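Putative retaining b-glycosidase (Saccharophagus degradans, PDB 5A95) probably hydrolyses mixed-linkage beta-glucans as a retaining family 5 glycoside hydrolase, cutting beta-1,4 bonds in chains that also carry beta-1,3 bonds. Local coordinates at residues K43-Q48 and V178-V183; P105-S110 and H154-T159; D140-G145 and L186-T191. The protein carries 1 engineered substitution. One frame throughout, in Å; residues are numbered along the deposited sequence.

Along the chain the segments come as 43-48, 105-110, 140-145, 154-159, 178-183 and 186-191, so contact 2 is nested in the loop closed by contact 1, and contact 3 crosses both. All three reach the same beta sheet, the curled core of a family 5 barrel. Contacts 2 and 3 have centres about 9 Å apart and touch, since strands 101-106 and 136-144 are neighbours; both bind sugar residues of the glycan. Contact 1 lies far off, its centre about 27 Å from that of contact 2 and 25 Å from that of contact 3. It sits where strand 181-185 begins, whereas contacts 2 and 3 lie where strands end, placing magnesium site and sugar pocket at different barrel ends.

Contact 1: K43-Q48 and V178-V183; sequences KSLKTQ and VPTVAV. With MG (magnesium ion), chain G.
Gln-48 reaches from the loop before strand 52-54 to Pro-179 and Thr-180, just ahead of strand 181-185. Its CB lies 4.2 Å from CG of Pro-179, and its backbone O is nearer that ring, 3.3 Å from Pro-179 CB. With CG anti to the backbone N (chi1 -175°) and the chain extended beyond it, CD is carried on past the proline until the amide crosses the Thr-180 side chain at about a right angle. At the tip, OE1 accepts a 2.7 Å hydrogen bond from Thr-180 OG1, the donor standing 44° out of the carbonyl plane. The same OE1 accepts from Asn-131 ND2, while NE2 donates to Ile-135 O; three bonds thus fix the rotation of the amide. A leucine in this place would probably leave Thr-180 OG1 and Asn-131 ND2 without their shared acceptor, and Ile-135 O without its donor, setting the threonine hydroxyl free to turn. Leu-45 adds an apolar contact, its CD1 lying 3.9 Å from Val-178 CG1. Val-178 O and Val-181 O, which flank Pro-179 and Thr-180 in the chain, bind a magnesium ion, each at 2.3 Å, with three waters as further ligands. Helix 116-133 touches Leu-45 and Thr-180, and strand 136-144 runs parallel to strand 181-185; the contact thus joins the loop before strand 52-54 to the turn that leads into strand 181-185.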
loop_
_atom_site.group_PDB
_atom_site.type_symbol
_atom_site.label_atom_id
_atom_site.label_comp_id
_atom_site.label_asym_id
_atom_site.label_seq_id
_atom_site.Cartn_x
_atom_site.Cartn_y
_atom_site.Cartn_z
ATOM N N LYS A 43 -13.439 -7.157 -33.971
ATOM C CA LYS A 43 -13.947 -7.721 -35.242
ATOM C C LYS A 43 -14.718 -9.015 -35.039
ATOM O O LYS A 43 -15.442 -9.439 -35.930
ATOM C CB LYS A 43 -12.794 -7.967 -36.219
ATOM C CG LYS A 43 -12.033 -6.708 -36.583
ATOM C CD LYS A 43 -11.043 -6.941 -37.718
ATOM C CE LYS A 43 -9.993 -5.837 -37.728
ATOM N NZ LYS A 43 -9.432 -5.590 -39.086
ATOM N N SER A 44 -14.588 -9.637 -33.872
ATOM C CA SER A 44 -15.319 -10.869 -33.571
ATOM C C SER A 44 -16.787 -10.608 -33.189
ATOM O O SER A 44 -17.567 -11.540 -33.027
ATOM C CB SER A 44 -14.622 -11.620 -32.430
ATOM O OG SER A 44 -14.794 -10.980 -31.176
ATOM N N LEU A 45 -17.145 -9.341 -33.027
ATOM C CA LEU A 45 -18.460 -8.974 -32.502
ATOM C C LEU A 45 -19.470 -8.723 -33.588
ATOM O O LEU A 45 -19.142 -8.153 -34.635
ATOM C CB LEU A 45 -18.337 -7.690 -31.673
ATOM C CG LEU A 45 -17.447 -7.789 -30.435
ATOM C CD1 LEU A 45 -17.275 -6.403 -29.822
ATOM C CD2 LEU A 45 -18.042 -8.760 -29.446
ATOM N N LYS A 46 -20.717 -9.106 -33.319
ATOM C CA LYS A 46 -21.853 -8.633 -34.121
ATOM C C LYS A 46 -22.102 -7.142 -33.883
ATOM O O LYS A 46 -21.800 -6.627 -32.814
ATOM C CB LYS A 46 -23.127 -9.338 -33.700
ATOM C CG LYS A 46 -23.171 -10.835 -33.873
ATOM C CD LYS A 46 -24.509 -11.325 -33.305
ATOM C CE LYS A 46 -24.736 -12.795 -33.575
ATOM N NZ LYS A 46 -26.040 -13.323 -33.038
ATOM N N THR A 47 -22.716 -6.473 -34.853
ATOM C CA THR A 47 -23.106 -5.083 -34.677
ATOM C C THR A 47 -23.960 -4.924 -33.388
ATOM O O THR A 47 -24.830 -5.765 -33.081
ATOM C CB THR A 47 -23.859 -4.573 -35.922
ATOM O OG1 THR A 47 -24.956 -5.461 -36.220
ATOM C CG2 THR A 47 -22.885 -4.502 -37.135
ATOM N N GLN A 48 -23.672 -3.879 -32.633
ATOM C CA GLN A 48 -24.344 -3.603 -31.380
ATOM C C GLN A 48 -24.046 -2.158 -31.077
ATOM O O GLN A 48 -22.882 -1.735 -31.099
ATOM C CB GLN A 48 -23.812 -4.509 -30.242
ATOM C CG GLN A 48 -24.545 -4.349 -28.936
ATOM C CD GLN A 48 -24.197 -5.422 -27.916
ATOM O OE1 GLN A 48 -23.243 -6.193 -28.078
ATOM N NE2 GLN A 48 -24.988 -5.483 -26.844
ATOM N N VAL A 178 -15.490 -1.632 -27.311
ATOM C CA VAL A 178 -16.400 -2.781 -27.231
ATOM C C VAL A 178 -17.772 -2.279 -26.740
ATOM O O VAL A 178 -17.942 -1.938 -25.558
ATOM C CB VAL A 178 -15.876 -3.894 -26.313
ATOM C CG1 VAL A 178 -16.872 -5.026 -26.159
ATOM C CG2 VAL A 178 -14.550 -4.460 -26.821
ATOM N N PRO A 179 -18.766 -2.213 -27.636
ATOM C CA PRO A 179 -20.064 -1.663 -27.215
ATOM C C PRO A 179 -20.769 -2.499 -26.146
ATOM O O PRO A 179 -21.505 -1.968 -25.328
ATOM C CB PRO A 179 -20.886 -1.667 -28.515
ATOM C CG PRO A 179 -20.197 -2.649 -29.386
ATOM C CD PRO A 179 -18.750 -2.530 -29.077
ATOM N N THR A 180 -20.550 -3.800 -26.175
ATOM C CA THR A 180 -21.225 -4.734 -25.274
ATOM C C THR A 180 -20.963 -4.382 -23.810
ATOM O O THR A 180 -21.818 -4.576 -22.989
ATOM C CB THR A 180 -20.717 -6.150 -25.550
ATOM O OG1 THR A 180 -20.830 -6.406 -26.954
ATOM C CG2 THR A 180 -21.455 -7.184 -24.780
ATOM N N VAL A 181 -19.747 -3.916 -23.534
ATOM C CA VAL A 181 -19.332 -3.577 -22.183
ATOM C C VAL A 181 -19.658 -2.092 -21.998
ATOM O O VAL A 181 -18.980 -1.240 -22.531
ATOM C CB VAL A 181 -17.850 -3.882 -21.960
ATOM C CG1 VAL A 181 -17.462 -3.528 -20.550
ATOM C CG2 VAL A 181 -17.539 -5.362 -22.213
ATOM N N ALA A 182 -20.745 -1.802 -21.279
ATOM C CA ALA A 182 -21.320 -0.476 -21.292
ATOM C C ALA A 182 -20.933 0.386 -20.110
ATOM O O ALA A 182 -20.775 1.587 -20.263
ATOM C CB ALA A 182 -22.825 -0.554 -21.412
ATOM N N VAL A 183 -20.867 -0.199 -18.915
ATOM C CA VAL A 183 -20.774 0.560 -17.669
ATOM C C VAL A 183 -19.673 -0.037 -16.804
ATOM O O VAL A 183 -19.585 -1.272 -16.633
ATOM C CB VAL A 183 -22.117 0.500 -16.906
ATOM C CG1 VAL A 183 -22.037 1.240 -15.587
ATOM C CG2 VAL A 183 -23.258 1.041 -17.748
HETATM MG MG MG G . -17.481 -0.352 -23.988
HETATM O O HOH W 1 -15.827 0.858 -25.360
HETATM O O HOH W 2 -18.436 1.805 -24.100
HETATM O O HOH W 3 -15.680 -1.285 -22.926
#

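Contact 2: P105-S110 and H154-T159; sequences PIHPVS and HPMYDT. With BGC (beta-D-glucopyranose), chain D.
Val-109 and Met-156 form the close centre of this contact: Val-109 N donates to Met-156 O over 3.3 Å, joining the first turn of helix 108-114 to the 3-10 segment 155-157. Beside this bond, Val-109 CG1 lies 3.8 Å from Met-156 CB, and Pro-108 presses its CB to 3.2 Å from Asp-158 O. Next to them the side chains of His-107 and Tyr-157 lie side by side, their rings oblique to each other (planes at 35°), and both end on one sugar hydroxyl. His-107 NE2 is 2.7 Å from O6 of the glucose, in a nearly straight hydrogen bond (172°), and Tyr-157 OH meets the same O6 at 2.7 Å. A 2.8 Å bond from His-107 ND1 to Pro-105 O holds the imidazole at its edge, with the oxygen in the ring plane, while Met-156 CG covers one face of the tyrosine ring. Packing is looser on the outer side, where exposed Pro-155 brings only its O to 4.3 Å from Val-109 CB. There Asp-158 OD2 forms a salt bridge with Lys-162 NZ of the second subunit, and Trp-31 of that subunit packs on Val-109. A sugar hydroxyl shared by two rings beyond the end of a barrel strand marks this as part of the glycan-binding pocket, bordered by the subunit interface.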
loop_
_atom_site.group_PDB
_atom_site.type_symbol
_atom_site.label_atom_id
_atom_site.label_comp_id
_atom_site.label_asym_id
_atom_site.label_seq_id
_atom_site.Cartn_x
_atom_site.Cartn_y
_atom_site.Cartn_z
ATOM N N PRO A 105 -20.702 -9.083 -10.729
ATOM C CA PRO A 105 -20.123 -8.568 -9.488
ATOM C C PRO A 105 -18.782 -9.234 -9.240
ATOM O O PRO A 105 -18.708 -10.304 -8.612
ATOM C CB PRO A 105 -21.163 -8.955 -8.436
ATOM C CG PRO A 105 -21.749 -10.223 -8.943
ATOM C CD PRO A 105 -21.736 -10.118 -10.455
ATOM N N ILE A 106 -17.715 -8.589 -9.707
ATOM C CA ILE A 106 -16.375 -9.139 -9.654
ATOM C C ILE A 106 -15.802 -8.921 -8.277
ATOM O O ILE A 106 -15.497 -7.800 -7.890
ATOM C CB ILE A 106 -15.505 -8.530 -10.757
ATOM C CG1 ILE A 106 -16.119 -8.883 -12.118
ATOM C CG2 ILE A 106 -14.052 -8.995 -10.645
ATOM C CD1 ILE A 106 -15.748 -7.979 -13.263
ATOM N N HIS A 107 -15.705 -9.994 -7.501
ATOM C CA HIS A 107 -15.227 -9.885 -6.139
ATOM C C HIS A 107 -13.701 -9.857 -6.118
ATOM O O HIS A 107 -13.065 -10.712 -6.722
ATOM C CB HIS A 107 -15.717 -11.052 -5.293
ATOM C CG HIS A 107 -17.164 -10.966 -4.944
ATOM N ND1 HIS A 107 -18.160 -10.786 -5.877
ATOM C CD2 HIS A 107 -17.787 -11.035 -3.745
ATOM C CE1 HIS A 107 -19.334 -10.777 -5.264
ATOM N NE2 HIS A 107 -19.131 -10.922 -3.965
ATOM N N PRO A 108 -13.093 -8.929 -5.365
ATOM C CA PRO A 108 -11.626 -8.887 -5.374
ATOM C C PRO A 108 -10.957 -10.204 -4.974
ATOM O O PRO A 108 -9.905 -10.556 -5.505
ATOM C CB PRO A 108 -11.312 -7.757 -4.366
ATOM C CG PRO A 108 -12.465 -6.801 -4.542
ATOM C CD PRO A 108 -13.667 -7.733 -4.727
ATOM N N VAL A 109 -11.530 -10.928 -4.010
ATOM C CA VAL A 109 -10.894 -12.185 -3.584
ATOM C C VAL A 109 -10.858 -13.182 -4.748
ATOM O O VAL A 109 -9.949 -13.990 -4.842
ATOM C CB VAL A 109 -11.608 -12.780 -2.350
ATOM C CG1 VAL A 109 -13.001 -13.272 -2.685
ATOM C CG2 VAL A 109 -10.763 -13.881 -1.684
ATOM N N SER A 110 -11.870 -13.141 -5.598
ATOM C CA SER A 110 -12.001 -14.027 -6.771
ATOM C C SER A 110 -11.063 -13.603 -7.909
ATOM O O SER A 110 -10.461 -14.456 -8.575
ATOM C CB SER A 110 -13.460 -14.021 -7.226
ATOM O OG SER A 110 -13.669 -14.983 -8.223
ATOM N N HIS A 154 -15.851 -7.314 4.855
ATOM C CA HIS A 154 -15.517 -8.727 4.923
ATOM C C HIS A 154 -14.324 -8.961 4.026
ATOM O O HIS A 154 -14.184 -8.286 2.988
ATOM C CB HIS A 154 -16.741 -9.550 4.458
ATOM C CG HIS A 154 -16.590 -11.038 4.554
ATOM N ND1 HIS A 154 -15.807 -11.779 3.704
ATOM C CD2 HIS A 154 -17.167 -11.928 5.393
ATOM C CE1 HIS A 154 -15.875 -13.058 4.036
ATOM N NE2 HIS A 154 -16.705 -13.175 5.058
ATOM N N PRO A 155 -13.480 -9.953 4.361
ATOM C CA PRO A 155 -12.300 -10.220 3.505
ATOM C C PRO A 155 -12.562 -10.569 2.040
ATOM O O PRO A 155 -11.709 -10.337 1.186
ATOM C CB PRO A 155 -11.561 -11.337 4.255
ATOM C CG PRO A 155 -12.029 -11.232 5.673
ATOM C CD PRO A 155 -13.431 -10.707 5.630
ATOM N N MET A 156 -13.754 -11.055 1.706
ATOM C CA MET A 156 -14.020 -11.347 0.303
ATOM C C MET A 156 -13.999 -10.071 -0.563
ATOM O O MET A 156 -13.794 -10.142 -1.791
ATOM C CB MET A 156 -15.327 -12.110 0.109
ATOM C CG MET A 156 -16.597 -11.327 0.435
ATOM S SD MET A 156 -18.097 -12.288 0.078
ATOM C CE MET A 156 -18.120 -13.379 1.474
ATOM N N TYR A 157 -14.187 -8.925 0.091
ATOM C CA TYR A 157 -14.205 -7.646 -0.538
ATOM C C TYR A 157 -12.879 -6.894 -0.455
ATOM O O TYR A 157 -12.744 -5.778 -0.967
ATOM C CB TYR A 157 -15.290 -6.787 0.114
ATOM C CG TYR A 157 -16.639 -7.468 0.117
ATOM C CD1 TYR A 157 -17.225 -7.929 -1.057
ATOM C CD2 TYR A 157 -17.324 -7.647 1.293
ATOM C CE1 TYR A 157 -18.453 -8.598 -1.019
ATOM C CE2 TYR A 157 -18.554 -8.287 1.341
ATOM C CZ TYR A 157 -19.120 -8.776 0.180
ATOM O OH TYR A 157 -20.331 -9.435 0.214
ATOM N N ASP A 158 -11.887 -7.469 0.211
ATOM C CA ASP A 158 -10.648 -6.761 0.513
ATOM C C ASP A 158 -9.893 -6.391 -0.755
ATOM O O ASP A 158 -9.727 -7.206 -1.649
ATOM C CB ASP A 158 -9.743 -7.642 1.390
ATOM C CG ASP A 158 -8.533 -6.903 1.916
ATOM O OD1 ASP A 158 -8.719 -5.839 2.485
ATOM O OD2 ASP A 158 -7.407 -7.374 1.812
ATOM N N THR A 159 -9.432 -5.140 -0.794
ATOM C CA THR A 159 -8.697 -4.638 -1.918
ATOM C C THR A 159 -7.816 -3.487 -1.461
ATOM O O THR A 159 -7.751 -3.164 -0.265
ATOM C CB THR A 159 -9.640 -4.274 -3.112
ATOM O OG1 THR A 159 -8.862 -3.936 -4.277
ATOM C CG2 THR A 159 -10.608 -3.134 -2.793
HETATM C C2 BGC D . -25.382 -12.641 -0.565
HETATM C C3 BGC D . -24.445 -13.668 0.044
HETATM C C4 BGC D . -23.138 -13.729 -0.715
HETATM C C5 BGC D . -22.530 -12.335 -0.863
HETATM C C6 BGC D . -21.351 -12.287 -1.800
HETATM C C1 BGC D . -24.640 -11.316 -0.587
HETATM O O2 BGC D . -26.547 -12.586 0.257
HETATM O O3 BGC D . -25.075 -14.954 -0.025
HETATM O O4 BGC D . -22.224 -14.549 0.007
HETATM O O5 BGC D . -23.492 -11.449 -1.404
HETATM O O6 BGC D . -20.872 -10.949 -1.897
#

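Contact 3: D140-G145 and L186-T191; sequences DWHSIG and LFNEPT. With BGC (beta-D-glucopyranose), chain B.
His-142 and Asn-188 both hold CG anti to the backbone N (chi1 -163° and 168°), which sends the two side chains side by side in one direction, with ring and amide stacked at 20° between planes. The amide nitrogen therefore lies over one face of the imidazole, and the ring keeps its two nitrogens for partners at its edge. His-142 ND1 donates to the syn lone pair of Asp-140 OD2 at 2.6 Å, which orients the ring, and NE2 donates to O3 of the glucose at 3.0 Å. Asn-188 ND2 bonds to O2 of the same sugar at 3.3 Å and also to Ser-143 O at 3.2 Å, while its OD1 accepts from Arg-103. Ser-143 O has a second donor, Glu-189 N at 3.1 Å, nearly along the C=O axis. From there the extended Glu-189 side chain lies alongside Ile-144, and its OE1 accepts from the sugar O1 at 2.6 Å; OE2 is held by His-254. Parallel bridges tie the backbones, with Gly-145 N donating to Glu-189 O at 3.1 Å. An Asn-Glu pair just beyond the fourth barrel strand is consistent with the signature of clan GH-A. Strand 101-106 pairs with strand 136-144, helix 202-219 packs on Leu-186 and Pro-190, and Trp-232 of helix 230-233 touches Ile-144, Glu-189 and Thr-191.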
loop_
_atom_site.group_PDB
_atom_site.type_symbol
_atom_site.label_atom_id
_atom_site.label_comp_id
_atom_site.label_asym_id
_atom_site.label_seq_id
_atom_site.Cartn_x
_atom_site.Cartn_y
_atom_site.Cartn_z
ATOM N N ASP A 140 -18.781 -4.633 -12.426
ATOM C CA ASP A 140 -18.863 -4.092 -11.069
ATOM C C ASP A 140 -17.671 -4.596 -10.261
ATOM O O ASP A 140 -17.481 -5.794 -10.084
ATOM C CB ASP A 140 -20.210 -4.544 -10.485
ATOM C CG ASP A 140 -20.246 -4.651 -8.982
ATOM O OD1 ASP A 140 -19.588 -3.895 -8.266
ATOM O OD2 ASP A 140 -20.975 -5.559 -8.501
ATOM N N TRP A 141 -16.824 -3.665 -9.821
ATOM C CA TRP A 141 -15.757 -4.021 -8.898
ATOM C C TRP A 141 -16.399 -4.124 -7.505
ATOM O O TRP A 141 -16.730 -3.122 -6.846
ATOM C CB TRP A 141 -14.664 -2.967 -8.973
ATOM C CG TRP A 141 -13.439 -3.227 -8.113
ATOM C CD1 TRP A 141 -12.936 -2.386 -7.152
ATOM C CD2 TRP A 141 -12.546 -4.348 -8.171
ATOM N NE1 TRP A 141 -11.796 -2.913 -6.611
ATOM C CE2 TRP A 141 -11.533 -4.112 -7.219
ATOM C CE3 TRP A 141 -12.485 -5.526 -8.932
ATOM C CZ2 TRP A 141 -10.464 -4.996 -7.029
ATOM C CZ3 TRP A 141 -11.414 -6.407 -8.730
ATOM C CH2 TRP A 141 -10.439 -6.150 -7.779
ATOM N N HIS A 142 -16.645 -5.358 -7.120
ATOM C CA HIS A 142 -17.632 -5.642 -6.086
ATOM C C HIS A 142 -16.977 -5.731 -4.708
ATOM O O HIS A 142 -16.753 -6.811 -4.152
ATOM C CB HIS A 142 -18.420 -6.891 -6.426
ATOM C CG HIS A 142 -19.676 -7.028 -5.654
ATOM N ND1 HIS A 142 -20.854 -6.454 -6.050
ATOM C CD2 HIS A 142 -19.935 -7.652 -4.482
ATOM C CE1 HIS A 142 -21.792 -6.746 -5.173
ATOM N NE2 HIS A 142 -21.261 -7.472 -4.211
ATOM N N SER A 143 -16.708 -4.563 -4.155
ATOM C CA SER A 143 -16.233 -4.419 -2.810
ATOM C C SER A 143 -17.274 -3.651 -1.989
ATOM O O SER A 143 -18.197 -3.027 -2.518
ATOM C CB SER A 143 -14.868 -3.730 -2.809
ATOM O OG SER A 143 -14.354 -3.593 -1.489
ATOM N N ILE A 144 -17.137 -3.745 -0.670
ATOM C CA ILE A 144 -18.029 -3.134 0.309
ATOM C C ILE A 144 -17.132 -2.597 1.405
ATOM O O ILE A 144 -16.453 -3.392 2.087
ATOM C CB ILE A 144 -19.035 -4.141 0.913
ATOM C CG1 ILE A 144 -19.841 -4.846 -0.175
ATOM C CG2 ILE A 144 -19.947 -3.400 1.888
ATOM C CD1 ILE A 144 -20.893 -5.794 0.340
ATOM N N GLY A 145 -17.080 -1.277 1.565
ATOM C CA GLY A 145 -16.238 -0.671 2.557
ATOM C C GLY A 145 -15.725 0.682 2.118
ATOM O O GLY A 145 -16.382 1.367 1.306
ATOM N N LEU A 186 -17.426 1.550 -10.482
ATOM C CA LEU A 186 -16.086 1.701 -9.941
ATOM C C LEU A 186 -15.856 1.021 -8.590
ATOM O O LEU A 186 -14.768 0.502 -8.351
ATOM C CB LEU A 186 -15.737 3.184 -9.810
ATOM C CG LEU A 186 -15.838 3.998 -11.116
ATOM C CD1 LEU A 186 -15.388 5.441 -10.859
ATOM C CD2 LEU A 186 -15.050 3.368 -12.247
ATOM N N PHE A 187 -16.875 1.060 -7.725
ATOM C CA PHE A 187 -16.761 0.504 -6.373
ATOM C C PHE A 187 -18.175 0.270 -5.857
ATOM O O PHE A 187 -18.865 1.212 -5.464
ATOM C CB PHE A 187 -15.990 1.440 -5.449
ATOM C CG PHE A 187 -15.657 0.811 -4.121
ATOM C CD1 PHE A 187 -16.588 0.782 -3.102
ATOM C CD2 PHE A 187 -14.403 0.278 -3.885
ATOM C CE1 PHE A 187 -16.273 0.192 -1.876
ATOM C CE2 PHE A 187 -14.093 -0.307 -2.688
ATOM C CZ PHE A 187 -15.025 -0.355 -1.686
ATOM N N ASN A 188 -18.594 -0.999 -5.836
ATOM C CA ASN A 188 -19.971 -1.402 -5.537
ATOM C C ASN A 188 -20.647 -0.605 -4.408
ATOM O O ASN A 188 -21.634 0.107 -4.612
ATOM C CB ASN A 188 -19.947 -2.890 -5.256
ATOM C CG ASN A 188 -21.216 -3.440 -4.646
ATOM O OD1 ASN A 188 -22.313 -3.283 -5.152
ATOM N ND2 ASN A 188 -21.043 -4.154 -3.530
ATOM N N GLU A 189 -20.161 -0.765 -3.174
ATOM C CA GLU A 189 -20.860 -0.227 -2.002
ATOM C C GLU A 189 -19.936 0.488 -1.040
ATOM O O GLU A 189 -19.395 -0.131 -0.089
ATOM C CB GLU A 189 -21.688 -1.304 -1.287
ATOM C CG GLU A 189 -23.004 -1.565 -2.003
ATOM C CD GLU A 189 -23.891 -2.589 -1.353
ATOM O OE1 GLU A 189 -23.379 -3.403 -0.579
ATOM O OE2 GLU A 189 -25.093 -2.599 -1.679
ATOM N N PRO A 190 -19.802 1.810 -1.224
ATOM C CA PRO A 190 -19.089 2.602 -0.239
ATOM C C PRO A 190 -19.829 2.583 1.100
ATOM O O PRO A 190 -21.031 2.833 1.157
ATOM C CB PRO A 190 -19.099 3.995 -0.850
ATOM C CG PRO A 190 -19.248 3.740 -2.326
ATOM C CD PRO A 190 -20.244 2.629 -2.359
ATOM N N THR A 191 -19.068 2.315 2.170
ATOM C CA THR A 191 -19.579 2.376 3.523
ATOM C C THR A 191 -18.426 2.435 4.502
ATOM O O THR A 191 -17.375 1.820 4.261
ATOM C CB THR A 191 -20.513 1.199 3.900
ATOM O OG1 THR A 191 -20.910 1.369 5.266
ATOM C CG2 THR A 191 -19.832 -0.158 3.738
HETATM C C2 BGC B . -24.055 -6.779 -1.128
HETATM C C3 BGC B . -24.270 -8.170 -1.720
HETATM C C4 BGC B . -25.119 -9.007 -0.754
HETATM C C5 BGC B . -26.408 -8.274 -0.436
HETATM C C6 BGC B . -27.306 -9.055 0.493
HETATM C C1 BGC B . -25.312 -6.153 -0.530
HETATM O O1 BGC B . -25.028 -5.149 0.411
HETATM O O2 BGC B . -23.445 -5.899 -2.143
HETATM O O3 BGC B . -22.953 -8.731 -2.018
HETATM O O4 BGC B . -25.449 -10.330 -1.202
HETATM O O5 BGC B . -26.036 -7.080 0.243
HETATM O O6 BGC B . -28.358 -8.154 0.843
#